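Local coordinates for protein demethylmenaquinone Methyltransferase (Thermus thermophilus, PDB 1J3L) that belongs to the RraA-like (Aldolase/RraA) protein family and assembles as a trimer of compact alpha/beta subunits, at residues E16-V21 with D148-L153; V35-V40 with V126-K131; L46-L51 with G75-R80. All coordinates share one frame; numbering follows the deposited sequence.

How the contacts relate
Strand 31-39 belongs to contact 2, is followed directly by the helix of contact 3, and lies in the same mixed sheet as the strands of contact 1. Contacts 1 and 2 have centres about 16 Å apart and meet where Leu152 CD2 packs on Val35 CG2 at 4.2 Å. Contact 2 is also about 16 Å, centre to centre, from contact 3, and the two touch where Leu38 and Val126 pack against Leu46. Contacts 1 and 3 lie on opposite sides of the chain's centre, about 23 Å apart between centres and about 15 Å between nearest atoms. Contact 1 also faces a second subunit, whereas contacts 2 and 3 lie within one chain.

Contact 1 (E16-V21 with D148-L153); sequences EALPMV and DGLLLL
Peptide groups are the flat units that meet between Glu16-Leu18 and Leu150-Leu152, through their N-H and C=O groups. Leu152 O takes the N-H of Glu16 in the carbonyl plane at 2.9 Å, and in return Leu152 N gives its hydrogen to Glu16 O at 2.8 Å, nearly in line with that C=O. The next hydrogen-bonded pair is built likewise: Leu18 N lies in the carbonyl plane of Leu150 O at 2.9 Å, while Leu150 N meets Leu18 O at 3.0 Å from a position tilted 18° out of that plane. Between them, Ala17 and Leu151 form a non-hydrogen-bonded pair, where Ala17 CA brings its hydrogen to Leu150 O at 3.2 Å.

One face of this antiparallel ribbon carries Ala17 and Leu151; the methyl of Ala17 packs on Lys116 of the second subunit, and Leu151 on helix 5-11. The other bears Leu18, Leu150 and Leu152, branched apolar chains suited to burial, and Glu16, whose far end leads away. Leu18 CD1 and Leu150 CD1 are 4.2 Å apart, and strand 135-137 touches Leu18 and Leu152.

The first strand ends at Leu18; Pro19 follows in loop, and selenomethionine Met20 centres an inverse gamma turn. With its CG anti to the backbone N (chi1 -176°) and the chain bent further on, its CE lies 3.5 Å from Gly149 CA, a tight contact, and 3.9 Å from Leu150 CD2. Gly149 fits because a beta carbon would be pressed against Asp148 O and would clash with Leu18 O.

Asp148 OD1 accepts a hydrogen bond from Thr98 N of the second subunit, to which Met20 bonds through its backbone. Four interstrand bonds thus satisfy backbone polar groups and hold the strands together, while apolar packing and glycine suit this pairing.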
loop_
_atom_site.group_PDB
_atom_site.type_symbol
_atom_site.label_atom_id
_atom_site.label_comp_id
_atom_site.label_asym_id
_atom_site.label_seq_id
_atom_site.Cartn_x
_atom_site.Cartn_y
_atom_site.Cartn_z
ATOM N N GLU A 16 2.584 -21.276 -9.394
ATOM C CA GLU A 16 2.580 -19.874 -9.778
ATOM C C GLU A 16 2.384 -19.094 -8.490
ATOM O O GLU A 16 1.724 -19.572 -7.573
ATOM C CB GLU A 16 1.427 -19.593 -10.737
ATOM C CG GLU A 16 1.674 -20.040 -12.162
ATOM C CD GLU A 16 2.567 -19.082 -12.909
ATOM O OE1 GLU A 16 3.715 -18.887 -12.459
ATOM O OE2 GLU A 16 2.118 -18.524 -13.939
ATOM N N ALA A 17 2.960 -17.902 -8.414
ATOM C CA ALA A 17 2.843 -17.094 -7.208
ATOM C C ALA A 17 2.571 -15.617 -7.499
ATOM O O ALA A 17 3.013 -15.066 -8.513
ATOM C CB ALA A 17 4.117 -17.234 -6.366
ATOM N N LEU A 18 1.819 -14.993 -6.602
ATOM C CA LEU A 18 1.498 -13.582 -6.713
ATOM C C LEU A 18 1.979 -12.890 -5.443
ATOM O O LEU A 18 1.860 -13.438 -4.341
ATOM C CB LEU A 18 -0.010 -13.383 -6.886
ATOM C CG LEU A 18 -0.549 -13.676 -8.287
ATOM C CD1 LEU A 18 -2.057 -13.578 -8.311
ATOM C CD2 LEU A 18 0.060 -12.691 -9.258
ATOM N N PRO A 19 2.567 -11.692 -5.582
ATOM C CA PRO A 19 3.046 -10.967 -4.403
ATOM C C PRO A 19 1.852 -10.496 -3.572
ATOM O O PRO A 19 0.731 -10.403 -4.077
ATOM C CB PRO A 19 3.841 -9.807 -5.008
ATOM C CG PRO A 19 3.128 -9.568 -6.320
ATOM C CD PRO A 19 2.875 -10.959 -6.823
HETATM N N MSE A 20 2.093 -10.220 -2.298
HETATM C CA MSE A 20 1.032 -9.758 -1.417
HETATM C C MSE A 20 0.777 -8.272 -1.648
HETATM O O MSE A 20 1.146 -7.437 -0.831
HETATM C CB MSE A 20 1.404 -10.020 0.052
HETATM C CG MSE A 20 0.300 -9.661 1.048
HETATM SE SE MSE A 20 -1.472 -9.975 0.339
HETATM C CE MSE A 20 -1.393 -11.885 0.165
ATOM N N VAL A 21 0.150 -7.958 -2.780
ATOM C CA VAL A 21 -0.171 -6.584 -3.149
ATOM C C VAL A 21 -1.679 -6.343 -2.987
ATOM O O VAL A 21 -2.240 -5.387 -3.520
ATOM C CB VAL A 21 0.256 -6.294 -4.602
ATOM C CG1 VAL A 21 1.759 -6.467 -4.732
ATOM C CG2 VAL A 21 -0.464 -7.231 -5.565
ATOM N N ASP A 148 2.677 -13.693 3.057
ATOM C CA ASP A 148 3.739 -13.620 2.062
ATOM C C ASP A 148 3.203 -13.660 0.643
ATOM O O ASP A 148 3.977 -13.634 -0.314
ATOM C CB ASP A 148 4.755 -14.757 2.246
ATOM C CG ASP A 148 5.483 -14.689 3.580
ATOM O OD1 ASP A 148 6.068 -13.629 3.889
ATOM O OD2 ASP A 148 5.472 -15.702 4.313
ATOM N N GLY A 149 1.885 -13.738 0.497
ATOM C CA GLY A 149 1.319 -13.769 -0.838
ATOM C C GLY A 149 0.408 -14.939 -1.165
ATOM O O GLY A 149 -0.137 -15.592 -0.276
ATOM N N LEU A 150 0.251 -15.202 -2.458
ATOM C CA LEU A 150 -0.621 -16.270 -2.936
ATOM C C LEU A 150 0.123 -17.309 -3.757
ATOM O O LEU A 150 0.860 -16.968 -4.682
ATOM C CB LEU A 150 -1.729 -15.689 -3.814
ATOM C CG LEU A 150 -2.444 -14.416 -3.359
ATOM C CD1 LEU A 150 -3.457 -14.000 -4.415
ATOM C CD2 LEU A 150 -3.128 -14.659 -2.046
ATOM N N LEU A 151 -0.082 -18.580 -3.421
ATOM C CA LEU A 151 0.547 -19.669 -4.154
ATOM C C LEU A 151 -0.536 -20.487 -4.859
ATOM O O LEU A 151 -1.513 -20.913 -4.240
ATOM C CB LEU A 151 1.340 -20.574 -3.209
ATOM C CG LEU A 151 2.151 -21.689 -3.891
ATOM C CD1 LEU A 151 3.257 -21.078 -4.739
ATOM C CD2 LEU A 151 2.748 -22.615 -2.849
ATOM N N LEU A 152 -0.359 -20.692 -6.159
ATOM C CA LEU A 152 -1.301 -21.458 -6.967
ATOM C C LEU A 152 -0.649 -22.758 -7.431
ATOM O O LEU A 152 0.318 -22.727 -8.189
ATOM C CB LEU A 152 -1.722 -20.650 -8.194
ATOM C CG LEU A 152 -2.522 -19.362 -8.002
ATOM C CD1 LEU A 152 -2.702 -18.703 -9.359
ATOM C CD2 LEU A 152 -3.876 -19.674 -7.373
ATOM N N LEU A 153 -1.187 -23.889 -6.983
ATOM C CA LEU A 153 -0.664 -25.206 -7.343
ATOM C C LEU A 153 -1.648 -25.918 -8.267
ATOM O O LEU A 153 -2.862 -25.806 -8.088
ATOM C CB LEU A 153 -0.440 -26.034 -6.074
ATOM C CG LEU A 153 0.520 -25.408 -5.056
ATOM C CD1 LEU A 153 0.484 -26.154 -3.741
ATOM C CD2 LEU A 153 1.911 -25.410 -5.634
#

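Contact 2 (V35-V40 with V126-K131)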
loop_
_atom_site.group_PDB
_atom_site.type_symbol
_atom_site.label_atom_id
_atom_site.label_comp_id
_atom_site.label_asym_id
_atom_site.label_seq_id
_atom_site.Cartn_x
_atom_site.Cartn_y
_atom_site.Cartn_z
ATOM N N VAL A 35 -9.594 -23.619 -6.175
ATOM C CA VAL A 35 -9.937 -22.397 -6.886
ATOM C C VAL A 35 -11.161 -22.482 -7.790
ATOM O O VAL A 35 -11.382 -23.464 -8.498
ATOM C CB VAL A 35 -8.738 -21.897 -7.756
ATOM C CG1 VAL A 35 -9.153 -20.711 -8.595
ATOM C CG2 VAL A 35 -7.564 -21.519 -6.869
ATOM N N ARG A 36 -11.942 -21.413 -7.749
ATOM C CA ARG A 36 -13.141 -21.244 -8.552
ATOM C C ARG A 36 -12.917 -19.841 -9.123
ATOM O O ARG A 36 -12.622 -18.913 -8.375
ATOM C CB ARG A 36 -14.373 -21.252 -7.650
ATOM C CG ARG A 36 -15.658 -21.540 -8.373
ATOM C CD ARG A 36 -15.902 -23.033 -8.510
ATOM N NE ARG A 36 -17.027 -23.283 -9.404
ATOM C CZ ARG A 36 -18.268 -22.859 -9.191
ATOM N NH1 ARG A 36 -18.561 -22.158 -8.104
ATOM N NH2 ARG A 36 -19.217 -23.126 -10.076
ATOM N N THR A 37 -13.044 -19.674 -10.431
ATOM C CA THR A 37 -12.799 -18.367 -11.027
ATOM C C THR A 37 -14.036 -17.663 -11.545
ATOM O O THR A 37 -15.106 -18.258 -11.704
ATOM C CB THR A 37 -11.808 -18.456 -12.198
ATOM O OG1 THR A 37 -12.410 -19.178 -13.285
ATOM C CG2 THR A 37 -10.538 -19.170 -11.757
ATOM N N LEU A 38 -13.859 -16.378 -11.827
ATOM C CA LEU A 38 -14.930 -15.544 -12.327
ATOM C C LEU A 38 -14.329 -14.273 -12.915
ATOM O O LEU A 38 -13.411 -13.678 -12.342
ATOM C CB LEU A 38 -15.874 -15.212 -11.177
ATOM C CG LEU A 38 -17.135 -14.405 -11.427
ATOM C CD1 LEU A 38 -17.975 -15.072 -12.500
ATOM C CD2 LEU A 38 -17.909 -14.300 -10.118
ATOM N N ARG A 39 -14.833 -13.876 -14.073
ATOM C CA ARG A 39 -14.360 -12.667 -14.723
ATOM C C ARG A 39 -15.552 -11.752 -14.920
ATOM O O ARG A 39 -16.565 -12.150 -15.491
ATOM C CB ARG A 39 -13.723 -12.982 -16.076
ATOM C CG ARG A 39 -13.284 -11.736 -16.829
ATOM C CD ARG A 39 -12.628 -12.071 -18.156
ATOM N NE ARG A 39 -11.396 -12.835 -17.976
ATOM C CZ ARG A 39 -11.209 -14.071 -18.426
ATOM N NH1 ARG A 39 -12.178 -14.693 -19.090
ATOM N NH2 ARG A 39 -10.054 -14.690 -18.208
ATOM N N VAL A 40 -15.433 -10.531 -14.417
ATOM C CA VAL A 40 -16.492 -9.548 -14.545
ATOM C C VAL A 40 -15.851 -8.178 -14.565
ATOM O O VAL A 40 -14.637 -8.032 -14.392
ATOM C CB VAL A 40 -17.488 -9.582 -13.360
ATOM C CG1 VAL A 40 -18.171 -10.918 -13.296
ATOM C CG2 VAL A 40 -16.759 -9.275 -12.040
ATOM N N VAL A 126 -17.819 -17.571 -16.001
ATOM C CA VAL A 126 -17.629 -18.428 -14.840
ATOM C C VAL A 126 -16.650 -19.575 -15.116
ATOM O O VAL A 126 -16.698 -20.210 -16.167
ATOM C CB VAL A 126 -18.976 -19.016 -14.386
ATOM C CG1 VAL A 126 -18.805 -19.760 -13.073
ATOM C CG2 VAL A 126 -20.007 -17.898 -14.257
ATOM N N ASP A 127 -15.773 -19.832 -14.148
ATOM C CA ASP A 127 -14.760 -20.881 -14.228
ATOM C C ASP A 127 -13.938 -20.918 -15.524
ATOM O O ASP A 127 -13.793 -21.969 -16.153
ATOM C CB ASP A 127 -15.394 -22.253 -13.956
ATOM C CG ASP A 127 -15.637 -22.505 -12.466
ATOM O OD1 ASP A 127 -14.685 -22.379 -11.668
ATOM O OD2 ASP A 127 -16.773 -22.845 -12.089
ATOM N N VAL A 128 -13.400 -19.760 -15.908
ATOM C CA VAL A 128 -12.560 -19.634 -17.100
ATOM C C VAL A 128 -11.135 -19.310 -16.673
ATOM O O VAL A 128 -10.915 -18.775 -15.586
ATOM C CB VAL A 128 -13.016 -18.492 -18.022
ATOM C CG1 VAL A 128 -14.384 -18.791 -18.603
ATOM C CG2 VAL A 128 -13.022 -17.191 -17.252
ATOM N N PRO A 129 -10.145 -19.643 -17.518
ATOM C CA PRO A 129 -8.757 -19.348 -17.160
ATOM C C PRO A 129 -8.608 -17.836 -17.011
ATOM O O PRO A 129 -9.105 -17.079 -17.843
ATOM C CB PRO A 129 -7.971 -19.885 -18.358
ATOM C CG PRO A 129 -8.813 -21.026 -18.829
ATOM C CD PRO A 129 -10.208 -20.449 -18.751
ATOM N N LEU A 130 -7.934 -17.396 -15.956
ATOM C CA LEU A 130 -7.736 -15.968 -15.732
ATOM C C LEU A 130 -6.260 -15.631 -15.826
ATOM O O LEU A 130 -5.402 -16.488 -15.615
ATOM C CB LEU A 130 -8.211 -15.561 -14.334
ATOM C CG LEU A 130 -9.608 -15.893 -13.828
ATOM C CD1 LEU A 130 -9.675 -15.489 -12.366
ATOM C CD2 LEU A 130 -10.669 -15.173 -14.636
ATOM N N LYS A 131 -5.972 -14.370 -16.121
ATOM C CA LYS A 131 -4.597 -13.899 -16.196
ATOM C C LYS A 131 -4.546 -12.684 -15.272
ATOM O O LYS A 131 -5.044 -11.614 -15.612
ATOM C CB LYS A 131 -4.236 -13.494 -17.633
ATOM C CG LYS A 131 -2.744 -13.262 -17.858
ATOM C CD LYS A 131 -2.486 -12.365 -19.062
ATOM C CE LYS A 131 -3.077 -10.974 -18.836
ATOM N NZ LYS A 131 -2.734 -10.001 -19.914
#
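Arg39 NH2 donates to Pro129 O at 2.6 Å, the shortest polar bond between the two segments, with the oxygen at the guanidinium edge and only 19° out of its plane. Over one face of the same group lies Leu130 CD2, which comes within 3.7 Å of Arg39 NH2. The long arginine chain suits the place, for it carries its charge past Leu130, and its NH1 pairs with Glu125.

Thr37 points its side chain at the loop. Its OG1 sits between the backbone N and the carbonyl carbon (chi1 68°), a rotamer from which it donates to Val128 O at 2.8 Å. The carbon side of the residue packs on Leu130, with Thr37 CB 3.7 Å from Leu130 CD1; a beta-branched residue with one hydroxyl serves both needs. The backbone joins in where Asp127 N reaches Thr37 O at 3.0 Å from well above the carbonyl plane.

Asp127, in a left-handed backbone conformation, turns its carboxylate back to the strand. Its OD2 forms a salt bridge with Arg36 NE at 2.7 Å, although the hydrogen bond within it is weak because the N-H is poorly aimed. Its OD1 receives a weak bond from Thr37 N at 3.4 Å. Arg36 has a second partner in Glu53.

Leu38 CD1 meets Val126 CG2 at 3.9 Å in a short antiparallel, non-hydrogen-bonded bridge. The chain then leaves the sheet at Asp127, and Arg36, Thr37 and Arg39 bind its loop to strand 31-39. Helix 45-51 packs on Leu38 and Val126 through Leu46, strand 58-63 runs alongside Arg36 and Leu38, and Val137 of strand 135-137 packs on Thr37 and Leu130.

Contact 3 (L46-L51 with G75-R80); sequences LVRKVL and GNLARR
Leu77 turns its CG anti to its carbonyl carbon, beside the backbone N (chi1 -71°), which directs CD1 to Val47 and CD2 to Arg48 of the facing helix. Arg48 answers with a chain extended through its first two torsions and bent at the third (chi3 -80°), which swings the guanidinium back over the leucine. Leu77 CD2 consequently sits over the centre of one face of that flat group, 3.6 Å from Arg48 CZ. At the edge, Arg48 NH2 lies 4.1 Å from Asn76 CB.

The other branch of the leucine goes deeper: Leu77 CD1 abuts Val47 CG1 at 3.6 Å. Leu51 packs a turn further along, its CD1 lying 3.9 Å from Leu77 O and 4.3 Å from Leu77 CB. Leucine and valine suit this inner side, which strands 31-39 and 58-63 underlie. Arginine suits the outer side: its aliphatic carbons and one flat, weakly hydrated guanidinium face both lie against Leu77 CD2, yet the residue remains exposed.

Polar groups at the outer side have partners of their own. Asn76 OD1 receives a weak hydrogen bond from Arg79 NH2 at 2.7 Å, and Arg79 also pairs with Glu100. Arg48 NH1 and Arg80 NE are 5.9 Å apart, but Arg80 is bridged to Glu52 and Glu83, which probably softens any repulsion.

The helices run almost parallel, their segment axes 18° apart and 10.1 Å at closest approach, as expected of the connecting helices of two successive beta-alpha-beta crossovers, 31-39 to 58-63 and 58-63 to 88-92. No hydrogen bond joins residues 46-51 to 75-80; van der Waals packing around Leu77 holds these segments, and the Arg80-Glu52 salt bridge ties the chain together just beyond Leu51.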
loop_
_atom_site.group_PDB
_atom_site.type_symbol
_atom_site.label_atom_id
_atom_site.label_comp_id
_atom_site.label_asym_id
_atom_site.label_seq_id
_atom_site.Cartn_x
_atom_site.Cartn_y
_atom_site.Cartn_z
ATOM N N LEU A 46 -23.097 -12.018 -10.925
ATOM C CA LEU A 46 -22.453 -13.324 -11.020
ATOM C C LEU A 46 -21.758 -13.697 -9.716
ATOM O O LEU A 46 -21.610 -14.875 -9.409
ATOM C CB LEU A 46 -21.436 -13.340 -12.171
ATOM C CG LEU A 46 -22.045 -13.667 -13.537
ATOM C CD1 LEU A 46 -21.046 -13.438 -14.668
ATOM C CD2 LEU A 46 -22.517 -15.107 -13.518
ATOM N N VAL A 47 -21.332 -12.698 -8.948
ATOM C CA VAL A 47 -20.660 -12.970 -7.680
ATOM C C VAL A 47 -21.663 -13.523 -6.685
ATOM O O VAL A 47 -21.365 -14.455 -5.935
ATOM C CB VAL A 47 -20.024 -11.701 -7.067
ATOM C CG1 VAL A 47 -19.468 -12.020 -5.673
ATOM C CG2 VAL A 47 -18.915 -11.185 -7.971
ATOM N N ARG A 48 -22.854 -12.941 -6.678
ATOM C CA ARG A 48 -23.896 -13.391 -5.773
ATOM C C ARG A 48 -24.367 -14.797 -6.138
ATOM O O ARG A 48 -24.487 -15.655 -5.265
ATOM C CB ARG A 48 -25.075 -12.413 -5.791
ATOM C CG ARG A 48 -26.241 -12.867 -4.926
ATOM C CD ARG A 48 -27.326 -11.801 -4.827
ATOM N NE ARG A 48 -27.000 -10.753 -3.856
ATOM C CZ ARG A 48 -26.920 -10.947 -2.542
ATOM N NH1 ARG A 48 -27.143 -12.150 -2.024
ATOM N NH2 ARG A 48 -26.620 -9.933 -1.746
ATOM N N LYS A 49 -24.611 -15.036 -7.427
ATOM C CA LYS A 49 -25.072 -16.344 -7.894
ATOM C C LYS A 49 -24.082 -17.466 -7.558
ATOM O O LYS A 49 -24.462 -18.498 -7.004
ATOM C CB LYS A 49 -25.308 -16.315 -9.405
ATOM C CG LYS A 49 -26.298 -17.374 -9.878
ATOM C CD LYS A 49 -26.436 -17.386 -11.389
ATOM C CE LYS A 49 -27.500 -18.376 -11.834
ATOM N NZ LYS A 49 -27.226 -19.742 -11.306
ATOM N N VAL A 50 -22.810 -17.256 -7.885
ATOM C CA VAL A 50 -21.779 -18.249 -7.615
ATOM C C VAL A 50 -21.512 -18.501 -6.121
ATOM O O VAL A 50 -21.351 -19.649 -5.714
ATOM C CB VAL A 50 -20.446 -17.867 -8.323
ATOM C CG1 VAL A 50 -19.334 -18.848 -7.939
ATOM C CG2 VAL A 50 -20.647 -17.875 -9.845
ATOM N N LEU A 51 -21.470 -17.453 -5.301
ATOM C CA LEU A 51 -21.207 -17.656 -3.876
ATOM C C LEU A 51 -22.364 -18.354 -3.177
ATOM O O LEU A 51 -22.241 -18.774 -2.027
ATOM C CB LEU A 51 -20.913 -16.330 -3.176
ATOM C CG LEU A 51 -19.514 -15.729 -3.343
ATOM C CD1 LEU A 51 -19.457 -14.402 -2.633
ATOM C CD2 LEU A 51 -18.468 -16.658 -2.768
ATOM N N GLY A 75 -20.605 -6.262 2.554
ATOM C CA GLY A 75 -20.839 -6.998 3.773
ATOM C C GLY A 75 -21.767 -8.183 3.575
ATOM O O GLY A 75 -21.529 -9.254 4.125
ATOM N N ASN A 76 -22.822 -7.996 2.788
ATOM C CA ASN A 76 -23.792 -9.060 2.542
ATOM C C ASN A 76 -23.194 -10.289 1.870
ATOM O O ASN A 76 -23.389 -11.406 2.336
ATOM C CB ASN A 76 -24.962 -8.544 1.691
ATOM C CG ASN A 76 -25.773 -7.466 2.394
ATOM O OD1 ASN A 76 -26.044 -7.553 3.591
ATOM N ND2 ASN A 76 -26.180 -6.449 1.642
ATOM N N LEU A 77 -22.487 -10.086 0.765
ATOM C CA LEU A 77 -21.884 -11.214 0.064
ATOM C C LEU A 77 -20.816 -11.897 0.905
ATOM O O LEU A 77 -20.668 -13.116 0.860
ATOM C CB LEU A 77 -21.301 -10.769 -1.280
ATOM C CG LEU A 77 -22.358 -10.418 -2.337
ATOM C CD1 LEU A 77 -21.670 -10.092 -3.648
ATOM C CD2 LEU A 77 -23.329 -11.595 -2.537
ATOM N N ALA A 78 -20.075 -11.123 1.687
ATOM C CA ALA A 78 -19.047 -11.719 2.526
ATOM C C ALA A 78 -19.701 -12.721 3.478
ATOM O O ALA A 78 -19.246 -13.864 3.607
ATOM C CB ALA A 78 -18.318 -10.642 3.316
ATOM N N ARG A 79 -20.769 -12.285 4.140
ATOM C CA ARG A 79 -21.483 -13.138 5.072
ATOM C C ARG A 79 -22.102 -14.317 4.340
ATOM O O ARG A 79 -22.108 -15.415 4.851
ATOM C CB ARG A 79 -22.576 -12.343 5.793
ATOM C CG ARG A 79 -22.047 -11.251 6.720
ATOM C CD ARG A 79 -23.163 -10.531 7.522
ATOM N NE ARG A 79 -23.969 -9.575 6.747
ATOM C CZ ARG A 79 -23.647 -8.301 6.538
ATOM N NH1 ARG A 79 -22.531 -7.823 7.056
ATOM N NH2 ARG A 79 -24.420 -7.517 5.786
ATOM N N ARG A 80 -22.620 -14.092 3.137
ATOM C CA ARG A 80 -23.220 -15.182 2.383
ATOM C C ARG A 80 -22.156 -16.241 2.056
ATOM O O ARG A 80 -22.369 -17.434 2.280
ATOM C CB ARG A 80 -23.876 -14.657 1.100
ATOM C CG ARG A 80 -24.928 -15.593 0.547
ATOM C CD ARG A 80 -25.979 -15.943 1.602
ATOM N NE ARG A 80 -26.715 -17.135 1.196
ATOM C CZ ARG A 80 -27.211 -18.035 2.037
ATOM N NH1 ARG A 80 -27.060 -17.885 3.345
ATOM N NH2 ARG A 80 -27.831 -19.106 1.565
#